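PDB 3FJU: carboxypeptidase A inhibitor from Ascaris suum, which inhibits carboxypeptidase A, acting as a secreted, disulfide-rich protein inhibitor of metalloproteases. Local coordinates for residues Lys3-Ser6 and Asp7-Thr11; Ile26-Ile29 and Gln30-Glu33; Gln48-Ala51 and His52-Cys56; Cys41-Asn44 and Asn45-Gln48. All blocks are in the same frame, centred on the assembly; numbering follows the deposited sequence.

From the N terminus, contact 1 closes a tight cysteine-bearing turn at residues 3-11, ahead of the hairpin of strands 15-17 and 22-24, to which the turn is joined by two disulfides. Contact 2 follows on helix 26-36, which leads to the second half of the chain. There contact 4 (41-48) repeats the kind of turn seen in contact 1, and contact 3 (48-56) carries the chain on into strand 55-57. The contacts run in series without crossing. Contacts 3 and 4 share Gln48 and touch through the Cys41-Cys56 disulfide, their centres about 8 Å apart, whereas contacts 1 and 3 lie on opposite sides of the chain's centre, about 22 Å apart.

Contact 1: residues Lys3-Ser6 and Asp7-Thr11; sequences KCLS and DTDCT
Asp9 turns its carboxylate back onto the backbone of Leu5 and Ser6, and one oxygen does the gripping. Asp9 OD2 accepts from Leu5 N at 2.9 Å, on its anti side and close to the carboxylate plane, and from Ser6 N at 3.1 Å, which comes from above that plane. In the reverse direction Asp9 N donates to Ser6 O at 2.9 Å, closing the 3-10 turn of residues 7-9. Ser6 precedes this turn, and its N is bonded to the side chain of the aspartate three residues on. The two NH groups fix the carboxylate's rotation, and their positive ends would be expected to stabilise its charge. The tight side lies beneath: Asp9 CB packs on Cys4 CB at 3.7 Å, and Cys10 SG approaches that same Cys4 CB equally closely. Cys4 is buried, and its SG, set between the backbone N and the carbonyl carbon (chi1 56°), stands beside Cys10 SG without bonding to it. The other side is looser and wetter. A water spans the turn, donating to Asp9 OD2 at 2.8 Å and sharing a hydrogen bond with Ser6 OG at 2.6 Å, while Thr8 and Leu5 are exposed at its margin. Disulfides from Cys4 to Cys16 and from Cys10 to Cys23 tie the turn to strands 15-17 and 22-24. Asp7 OD1 accepts from Cys16 N, and Lys3 packs on Ile22, so the turn lies against the first hairpin.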
loop_
_atom_site.group_PDB
_atom_site.type_symbol
_atom_site.label_atom_id
_atom_site.label_comp_id
_atom_site.label_asym_id
_atom_site.label_seq_id
_atom_site.Cartn_x
_atom_site.Cartn_y
_atom_site.Cartn_z
ATOM N N LYS B 3 30.100 9.384 -16.484
ATOM C CA LYS B 3 29.665 8.409 -17.473
ATOM C C LYS B 3 30.827 7.520 -17.903
ATOM O O LYS B 3 32.017 7.927 -17.825
ATOM C CB LYS B 3 29.066 9.130 -18.681
ATOM C CG LYS B 3 27.851 9.988 -18.356
ATOM C CD LYS B 3 26.635 9.142 -17.962
ATOM C CE LYS B 3 26.115 8.289 -19.120
ATOM N NZ LYS B 3 25.124 7.282 -18.655
ATOM N N CYS B 4 30.486 6.319 -18.370
ATOM C CA CYS B 4 31.490 5.308 -18.714
ATOM C C CYS B 4 30.925 4.312 -19.715
ATOM O O CYS B 4 29.695 4.187 -19.865
ATOM C CB CYS B 4 31.937 4.552 -17.444
ATOM S SG CYS B 4 30.552 3.798 -16.542
ATOM N N LEU B 5 31.831 3.600 -20.382
ATOM C CA LEU B 5 31.489 2.452 -21.222
ATOM C C LEU B 5 32.177 1.185 -20.713
ATOM O O LEU B 5 31.712 0.070 -20.987
ATOM C CB LEU B 5 31.828 2.717 -22.693
ATOM C CG LEU B 5 31.173 3.924 -23.387
ATOM C CD1 LEU B 5 31.759 4.104 -24.779
ATOM C CD2 LEU B 5 29.655 3.800 -23.442
ATOM N N SER B 6 33.286 1.367 -19.991
ATOM C CA SER B 6 34.000 0.280 -19.336
ATOM C C SER B 6 34.650 0.824 -18.059
ATOM O O SER B 6 34.724 2.048 -17.857
ATOM C CB SER B 6 35.057 -0.332 -20.270
ATOM O OG SER B 6 36.181 0.518 -20.439
ATOM N N ASP B 7 35.166 -0.086 -17.241
ATOM C CA ASP B 7 35.737 0.250 -15.940
ATOM C C ASP B 7 36.917 1.214 -16.041
ATOM O O ASP B 7 37.204 1.982 -15.073
ATOM C CB ASP B 7 36.176 -1.001 -15.180
ATOM C CG ASP B 7 35.013 -1.919 -14.794
ATOM O OD1 ASP B 7 33.819 -1.554 -14.988
ATOM O OD2 ASP B 7 35.308 -3.039 -14.309
ATOM N N THR B 8 37.569 1.204 -17.210
ATOM C CA THR B 8 38.740 2.051 -17.434
ATOM C C THR B 8 38.370 3.513 -17.666
ATOM O O THR B 8 39.248 4.367 -17.663
ATOM C CB THR B 8 39.673 1.525 -18.577
ATOM O OG1 THR B 8 38.971 1.517 -19.822
ATOM C CG2 THR B 8 40.206 0.118 -18.268
ATOM N N ASP B 9 37.074 3.803 -17.836
ATOM C CA ASP B 9 36.581 5.191 -17.901
ATOM C C ASP B 9 36.310 5.784 -16.509
ATOM O O ASP B 9 36.055 6.988 -16.359
ATOM C CB ASP B 9 35.302 5.264 -18.743
ATOM C CG ASP B 9 35.512 4.767 -20.154
ATOM O OD1 ASP B 9 36.583 5.070 -20.739
ATOM O OD2 ASP B 9 34.636 4.056 -20.669
ATOM N N CYS B 10 36.381 4.939 -15.486
ATOM C CA CYS B 10 36.127 5.397 -14.134
ATOM C C CYS B 10 37.424 5.762 -13.397
ATOM O O CYS B 10 38.543 5.536 -13.916
ATOM C CB CYS B 10 35.278 4.361 -13.375
ATOM S SG CYS B 10 33.652 4.079 -14.172
ATOM N N THR B 11 37.270 6.375 -12.227
ATOM C CA THR B 11 38.407 6.745 -11.384
ATOM C C THR B 11 38.162 6.239 -9.963
ATOM O O THR B 11 37.067 5.760 -9.636
ATOM C CB THR B 11 38.614 8.274 -11.348
ATOM O OG1 THR B 11 37.443 8.906 -10.822
ATOM C CG2 THR B 11 38.915 8.823 -12.725
HETATM O O HOH W 1 35.959 2.262 -22.398
#

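Contact 2: residues Ile26-Ile29 and Gln30-Glu33; sequences IVEI and QRCE
Arg31 reaches back one helical turn to Glu28 and grips its carboxylate side-on with two nitrogens. At the root, Arg31 CB lies 3.5 Å from Val27 O, the carbonyl that accepts the backbone NH of Arg31. The chain then leaves with CG anti to the backbone N (chi1 -178°) and bends at chi3 (67°), which swings the guanidinium alongside the glutamate. CD passes 3.7 Å from Glu28 OE2; NE donates to that same Glu28 OE2 at 2.9 Å. Beyond CZ, NH2 makes a nearly straight bond to Glu28 OE1 at 2.8 Å. Both oxygens lie near the guanidinium plane and are met on their syn sides, with the two flat groups 26° apart. The helix itself, 26-36, runs between the two hairpin-bearing halves of the inhibitor, and bonds from NH to the carbonyl four residues back carry it, such as Gln30 N to Ile26 O at 2.8 Å. Glu28 bends at chi2 to bring its carboxylate level with the arginine. On another side of the helix Gln30 OE1 rests 3.5 Å from Ile26 CG2. Arg31 NH2 also donates to Lys58 O, and NH1 has a weak bond to Glu35, which with His36 binds a zinc ion about 4 Å from the arginine side chain. Ile29 packs on Lys15, Val17 and Pro40, and Cys32 is joined to Cys60.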
loop_
_atom_site.group_PDB
_atom_site.type_symbol
_atom_site.label_atom_id
_atom_site.label_comp_id
_atom_site.label_asym_id
_atom_site.label_seq_id
_atom_site.Cartn_x
_atom_site.Cartn_y
_atom_site.Cartn_z
ATOM N N ILE B 26 32.211 -0.156 -5.791
ATOM C CA ILE B 26 31.761 -1.517 -5.581
ATOM C C ILE B 26 30.797 -1.599 -4.389
ATOM O O ILE B 26 29.793 -2.333 -4.445
ATOM C CB ILE B 26 32.940 -2.492 -5.444
ATOM C CG1 ILE B 26 33.642 -2.640 -6.790
ATOM C CG2 ILE B 26 32.462 -3.857 -4.949
ATOM C CD1 ILE B 26 35.094 -3.185 -6.673
ATOM N N VAL B 27 31.090 -0.852 -3.325
ATOM C CA VAL B 27 30.246 -0.871 -2.126
ATOM C C VAL B 27 28.822 -0.450 -2.482
ATOM O O VAL B 27 27.865 -1.117 -2.077
ATOM C CB VAL B 27 30.821 -0.036 -0.973
ATOM C CG1 VAL B 27 29.766 0.179 0.113
ATOM C CG2 VAL B 27 32.033 -0.749 -0.386
ATOM N N GLU B 28 28.690 0.625 -3.259
ATOM C CA GLU B 28 27.374 1.083 -3.683
ATOM C C GLU B 28 26.692 0.137 -4.660
ATOM O O GLU B 28 25.486 -0.071 -4.582
ATOM C CB GLU B 28 27.451 2.496 -4.241
ATOM C CG GLU B 28 27.596 3.523 -3.127
ATOM C CD GLU B 28 26.376 3.582 -2.237
ATOM O OE1 GLU B 28 25.377 4.193 -2.656
ATOM O OE2 GLU B 28 26.399 3.014 -1.116
ATOM N N ILE B 29 27.460 -0.452 -5.562
ATOM C CA ILE B 29 26.895 -1.475 -6.453
ATOM C C ILE B 29 26.343 -2.650 -5.616
ATOM O O ILE B 29 25.192 -3.081 -5.808
ATOM C CB ILE B 29 27.942 -1.940 -7.477
ATOM C CG1 ILE B 29 28.241 -0.812 -8.482
ATOM C CG2 ILE B 29 27.499 -3.230 -8.163
ATOM C CD1 ILE B 29 29.462 -1.046 -9.322
ATOM N N GLN B 30 27.160 -3.153 -4.686
ATOM C CA GLN B 30 26.740 -4.215 -3.773
ATOM C C GLN B 30 25.500 -3.850 -2.957
ATOM O O GLN B 30 24.574 -4.674 -2.843
ATOM C CB GLN B 30 27.883 -4.593 -2.835
ATOM C CG GLN B 30 28.943 -5.444 -3.498
ATOM C CD GLN B 30 30.255 -5.575 -2.683
ATOM O OE1 GLN B 30 31.108 -6.406 -3.016
ATOM N NE2 GLN B 30 30.421 -4.757 -1.627
ATOM N N ARG B 31 25.477 -2.637 -2.395
ATOM C CA ARG B 31 24.350 -2.219 -1.545
ATOM C C ARG B 31 23.054 -2.147 -2.345
ATOM O O ARG B 31 22.014 -2.631 -1.888
ATOM C CB ARG B 31 24.631 -0.879 -0.856
ATOM C CG ARG B 31 23.540 -0.405 0.079
ATOM C CD ARG B 31 23.828 0.957 0.672
ATOM N NE ARG B 31 23.797 2.018 -0.339
ATOM C CZ ARG B 31 22.697 2.612 -0.804
ATOM N NH1 ARG B 31 21.485 2.257 -0.383
ATOM N NH2 ARG B 31 22.813 3.556 -1.719
ATOM N N CYS B 32 23.099 -1.529 -3.525
ATOM C CA CYS B 32 21.860 -1.370 -4.288
ATOM C C CYS B 32 21.300 -2.725 -4.721
ATOM O O CYS B 32 20.090 -2.915 -4.725
ATOM C CB CYS B 32 22.038 -0.431 -5.472
ATOM S SG CYS B 32 22.338 1.283 -4.972
ATOM N N GLU B 33 22.184 -3.666 -5.040
ATOM C CA GLU B 33 21.777 -5.006 -5.457
ATOM C C GLU B 33 21.234 -5.814 -4.275
ATOM O O GLU B 33 20.173 -6.485 -4.373
ATOM C CB GLU B 33 22.975 -5.721 -6.087
ATOM C CG GLU B 33 22.638 -7.054 -6.743
ATOM C CD GLU B 33 23.873 -7.723 -7.344
ATOM O OE1 GLU B 33 24.912 -7.770 -6.654
ATOM O OE2 GLU B 33 23.813 -8.201 -8.500
#

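Contact 3: residues Gln48-Ala51 and His52-Cys56; sequences QVWA and HEKIC
Between Trp50 and Lys54 the chain makes a wide turn, with Trp50 extended, Ala51 in a helical conformation and Glu53 close to a polyproline conformation. No direct hydrogen bond closes it. Instead one water links the two arms, donating to Trp50 O at 2.8 Å and accepting from Lys54 N at 3.1 Å. Trp50 and Lys54 both direct their CB atoms into the bend, and the lysine lies across the indole. Its chain, straight beyond CG, carries CD over the CD2-CE3 bond of the six-membered ring, 3.6 Å from Trp50 CD2. Next, Lys54 CE sits 3.6 Å from the centroid of the Trp50 five-membered ring, only 7° off the ring normal, a CH-pi contact. The ammonium follows at the far end: Lys54 NZ is 3.9 Å from the same centroid, 28° off the normal, in cation-pi geometry. Behind the indole, Val49 CG2 rests against the opposite face, set toward the rim, so the ring is held between an aliphatic branch and the lysine chain. At its root, Trp50 CB touches His52 O at 3.4 Å. Around the bend, Glu53 OE1 is hydrogen-bonded to the backbone of the other protein chain in the complex, on which His52 and Ile55 also pack, while Trp50 touches Cys61 in strand 60-62. With its methylenes and ammonium group both over the pi system, the lysine probably gains dispersion and electrostatic attraction together.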
loop_
_atom_site.group_PDB
_atom_site.type_symbol
_atom_site.label_atom_id
_atom_site.label_comp_id
_atom_site.label_asym_id
_atom_site.label_seq_id
_atom_site.Cartn_x
_atom_site.Cartn_y
_atom_site.Cartn_z
ATOM N N GLN B 48 16.539 6.016 -16.090
ATOM C CA GLN B 48 15.615 6.120 -17.235
ATOM C C GLN B 48 15.477 4.850 -18.091
ATOM O O GLN B 48 14.630 4.802 -18.997
ATOM C CB GLN B 48 16.020 7.321 -18.124
ATOM C CG GLN B 48 17.320 7.078 -18.916
ATOM C CD GLN B 48 17.733 8.258 -19.802
ATOM O OE1 GLN B 48 17.013 8.628 -20.739
ATOM N NE2 GLN B 48 18.904 8.841 -19.520
ATOM N N VAL B 49 16.278 3.818 -17.817
ATOM C CA VAL B 49 16.300 2.642 -18.707
ATOM C C VAL B 49 15.018 1.841 -18.625
ATOM O O VAL B 49 14.749 1.015 -19.498
ATOM C CB VAL B 49 17.515 1.708 -18.495
ATOM C CG1 VAL B 49 18.761 2.326 -19.114
ATOM C CG2 VAL B 49 17.714 1.386 -17.038
ATOM N N TRP B 50 14.239 2.060 -17.565
ATOM C CA TRP B 50 12.948 1.384 -17.449
ATOM C C TRP B 50 11.854 2.259 -18.042
ATOM O O TRP B 50 11.698 3.430 -17.667
ATOM C CB TRP B 50 12.614 1.068 -15.987
ATOM C CG TRP B 50 13.544 0.081 -15.347
ATOM C CD1 TRP B 50 13.380 -1.271 -15.289
ATOM C CD2 TRP B 50 14.760 0.372 -14.641
ATOM N NE1 TRP B 50 14.422 -1.852 -14.600
ATOM C CE2 TRP B 50 15.288 -0.865 -14.197
ATOM C CE3 TRP B 50 15.453 1.558 -14.344
ATOM C CZ2 TRP B 50 16.479 -0.952 -13.470
ATOM C CZ3 TRP B 50 16.638 1.469 -13.617
ATOM C CH2 TRP B 50 17.136 0.222 -13.196
ATOM N N ALA B 51 11.090 1.689 -18.963
ATOM C CA ALA B 51 9.895 2.351 -19.478
ATOM C C ALA B 51 8.918 2.698 -18.343
ATOM O O ALA B 51 8.264 3.748 -18.364
ATOM C CB ALA B 51 9.231 1.471 -20.467
ATOM N N HIS B 52 8.837 1.837 -17.341
ATOM C CA HIS B 52 7.990 2.142 -16.186
ATOM C C HIS B 52 8.834 2.946 -15.227
ATOM O O HIS B 52 9.786 2.428 -14.637
ATOM C CB HIS B 52 7.460 0.851 -15.576
ATOM C CG HIS B 52 6.567 0.123 -16.511
ATOM N ND1 HIS B 52 5.305 0.577 -16.813
ATOM C CD2 HIS B 52 6.776 -0.964 -17.288
ATOM C CE1 HIS B 52 4.747 -0.228 -17.698
ATOM N NE2 HIS B 52 5.616 -1.176 -17.998
ATOM N N GLU B 53 8.507 4.230 -15.132
ATOM C CA GLU B 53 9.280 5.222 -14.369
ATOM C C GLU B 53 9.807 4.721 -13.029
ATOM O O GLU B 53 9.044 4.279 -12.188
ATOM C CB GLU B 53 8.435 6.483 -14.162
ATOM C CG GLU B 53 9.145 7.656 -13.460
ATOM C CD GLU B 53 8.180 8.762 -12.988
ATOM O OE1 GLU B 53 6.981 8.761 -13.373
ATOM O OE2 GLU B 53 8.644 9.646 -12.214
ATOM N N LYS B 54 11.124 4.809 -12.861
ATOM C CA LYS B 54 11.772 4.678 -11.564
ATOM C C LYS B 54 12.384 6.025 -11.171
ATOM O O LYS B 54 12.470 6.931 -12.000
ATOM C CB LYS B 54 12.856 3.616 -11.632
ATOM C CG LYS B 54 12.295 2.193 -11.670
ATOM C CD LYS B 54 13.382 1.158 -11.390
ATOM C CE LYS B 54 12.833 -0.277 -11.540
ATOM N NZ LYS B 54 13.793 -1.306 -11.003
ATOM N N ILE B 55 12.779 6.154 -9.907
ATOM C CA ILE B 55 13.415 7.383 -9.386
ATOM C C ILE B 55 14.741 7.043 -8.722
ATOM O O ILE B 55 14.954 5.896 -8.327
ATOM C CB ILE B 55 12.515 8.110 -8.349
ATOM C CG1 ILE B 55 12.214 7.214 -7.120
ATOM C CG2 ILE B 55 11.264 8.618 -9.040
ATOM C CD1 ILE B 55 11.719 7.938 -5.809
ATOM N N CYS B 56 15.624 8.036 -8.595
ATOM C CA CYS B 56 16.833 7.861 -7.803
ATOM C C CYS B 56 16.525 8.289 -6.389
ATOM O O CYS B 56 16.190 9.444 -6.127
ATOM C CB CYS B 56 18.012 8.650 -8.362
ATOM S SG CYS B 56 19.557 8.217 -7.546
HETATM O O HOH W 2 12.545 5.086 -15.547
#

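Contact 4: residues Cys41-Asn44 and Asn45-Gln48; sequences CKSN and NDCQ
Hydrogen bonds to Asp46 draw Lys42 and Ser43 round the turn. Lys42 N donates to the anti lone pair of Asp46 OD2 at 2.9 Å; Ser43 N reaches the same oxygen at 3.0 Å, but from above the carboxylate plane. Asp46 CG stands beside its own backbone N, opposite the carbonyl carbon (chi1 -53°), which folds the carboxylate back over these two NH groups. A water adds a third donor to OD2 and also bonds to Ser43 OG, at 2.7 Å. Two backbone bonds follow, Asp46 N to Ser43 O and Cys47 N to Asn44 O, the latter 2.9 Å long. The sequence pattern Cys-X-Ser-X-X-Asp-Cys, with its aspartate-gripped 3-10 turn, matches that of residues 4-10, so the inhibitor uses this turn once in each half of the chain. Apolar packing is made by the cysteines: Cys41 CB lies 3.6 Å from Cys47 SG and 3.7 Å from Asp46 CB, in a buried spot. Covalent links leave the turn in the direction of the second hairpin, Cys41 to Cys56 in strand 55-57 and Cys47 to Cys61 in strand 60-62. Asn44 OD1 adds a bond from Cys56 N.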
loop_
_atom_site.group_PDB
_atom_site.type_symbol
_atom_site.label_atom_id
_atom_site.label_comp_id
_atom_site.label_asym_id
_atom_site.label_seq_id
_atom_site.Cartn_x
_atom_site.Cartn_y
_atom_site.Cartn_z
ATOM N N CYS B 41 22.622 5.140 -8.622
ATOM C CA CYS B 41 22.355 6.324 -9.407
ATOM C C CYS B 41 22.835 7.540 -8.626
ATOM O O CYS B 41 22.993 7.491 -7.395
ATOM C CB CYS B 41 20.859 6.453 -9.687
ATOM S SG CYS B 41 19.842 6.289 -8.172
ATOM N N LYS B 42 23.030 8.635 -9.353
ATOM C CA LYS B 42 23.350 9.933 -8.763
ATOM C C LYS B 42 22.160 10.871 -8.831
ATOM O O LYS B 42 22.002 11.734 -7.958
ATOM C CB LYS B 42 24.558 10.548 -9.473
ATOM C CG LYS B 42 25.810 9.692 -9.474
ATOM C CD LYS B 42 26.402 9.533 -8.091
ATOM C CE LYS B 42 27.917 9.344 -8.186
ATOM N NZ LYS B 42 28.402 8.531 -7.053
ATOM N N SER B 43 21.334 10.704 -9.871
ATOM C CA SER B 43 20.082 11.457 -10.008
ATOM C C SER B 43 19.044 10.645 -10.764
ATOM O O SER B 43 19.361 9.577 -11.299
ATOM C CB SER B 43 20.322 12.785 -10.739
ATOM O OG SER B 43 20.598 12.572 -12.109
ATOM N N ASN B 44 17.814 11.163 -10.839
ATOM C CA ASN B 44 16.715 10.480 -11.546
ATOM C C ASN B 44 17.077 10.108 -12.983
ATOM O O ASN B 44 16.629 9.086 -13.508
ATOM C CB ASN B 44 15.421 11.321 -11.558
ATOM C CG ASN B 44 14.706 11.355 -10.206
ATOM O OD1 ASN B 44 15.075 10.662 -9.275
ATOM N ND2 ASN B 44 13.696 12.208 -10.098
ATOM N N ASN B 45 17.889 10.954 -13.621
ATOM C CA ASN B 45 18.316 10.730 -14.997
ATOM C C ASN B 45 19.037 9.383 -15.192
ATOM O O ASN B 45 18.934 8.766 -16.247
ATOM C CB ASN B 45 19.186 11.909 -15.429
ATOM C CG ASN B 45 19.412 11.968 -16.923
ATOM O OD1 ASN B 45 18.477 12.061 -17.720
ATOM N ND2 ASN B 45 20.674 11.969 -17.301
ATOM N N ASP B 46 19.715 8.906 -14.151
ATOM C CA ASP B 46 20.423 7.627 -14.206
ATOM C C ASP B 46 19.494 6.410 -14.067
ATOM O O ASP B 46 19.962 5.266 -14.061
ATOM C CB ASP B 46 21.513 7.586 -13.134
ATOM C CG ASP B 46 22.438 8.785 -13.194
ATOM O OD1 ASP B 46 22.767 9.211 -14.318
ATOM O OD2 ASP B 46 22.826 9.294 -12.120
ATOM N N CYS B 47 18.186 6.652 -13.978
ATOM C CA CYS B 47 17.215 5.558 -13.788
ATOM C C CYS B 47 16.218 5.402 -14.958
ATOM O O CYS B 47 15.210 4.683 -14.858
ATOM C CB CYS B 47 16.481 5.746 -12.449
ATOM S SG CYS B 47 17.552 5.704 -10.990
ATOM N N GLN B 48 16.539 6.016 -16.090
ATOM C CA GLN B 48 15.615 6.120 -17.235
ATOM C C GLN B 48 15.477 4.850 -18.091
ATOM O O GLN B 48 14.630 4.802 -18.997
ATOM C CB GLN B 48 16.020 7.321 -18.124
ATOM C CG GLN B 48 17.320 7.078 -18.916
ATOM C CD GLN B 48 17.733 8.258 -19.802
ATOM O OE1 GLN B 48 17.013 8.628 -20.739
ATOM N NE2 GLN B 48 18.904 8.841 -19.520
HETATM O O HOH W 3 23.117 11.874 -12.717
#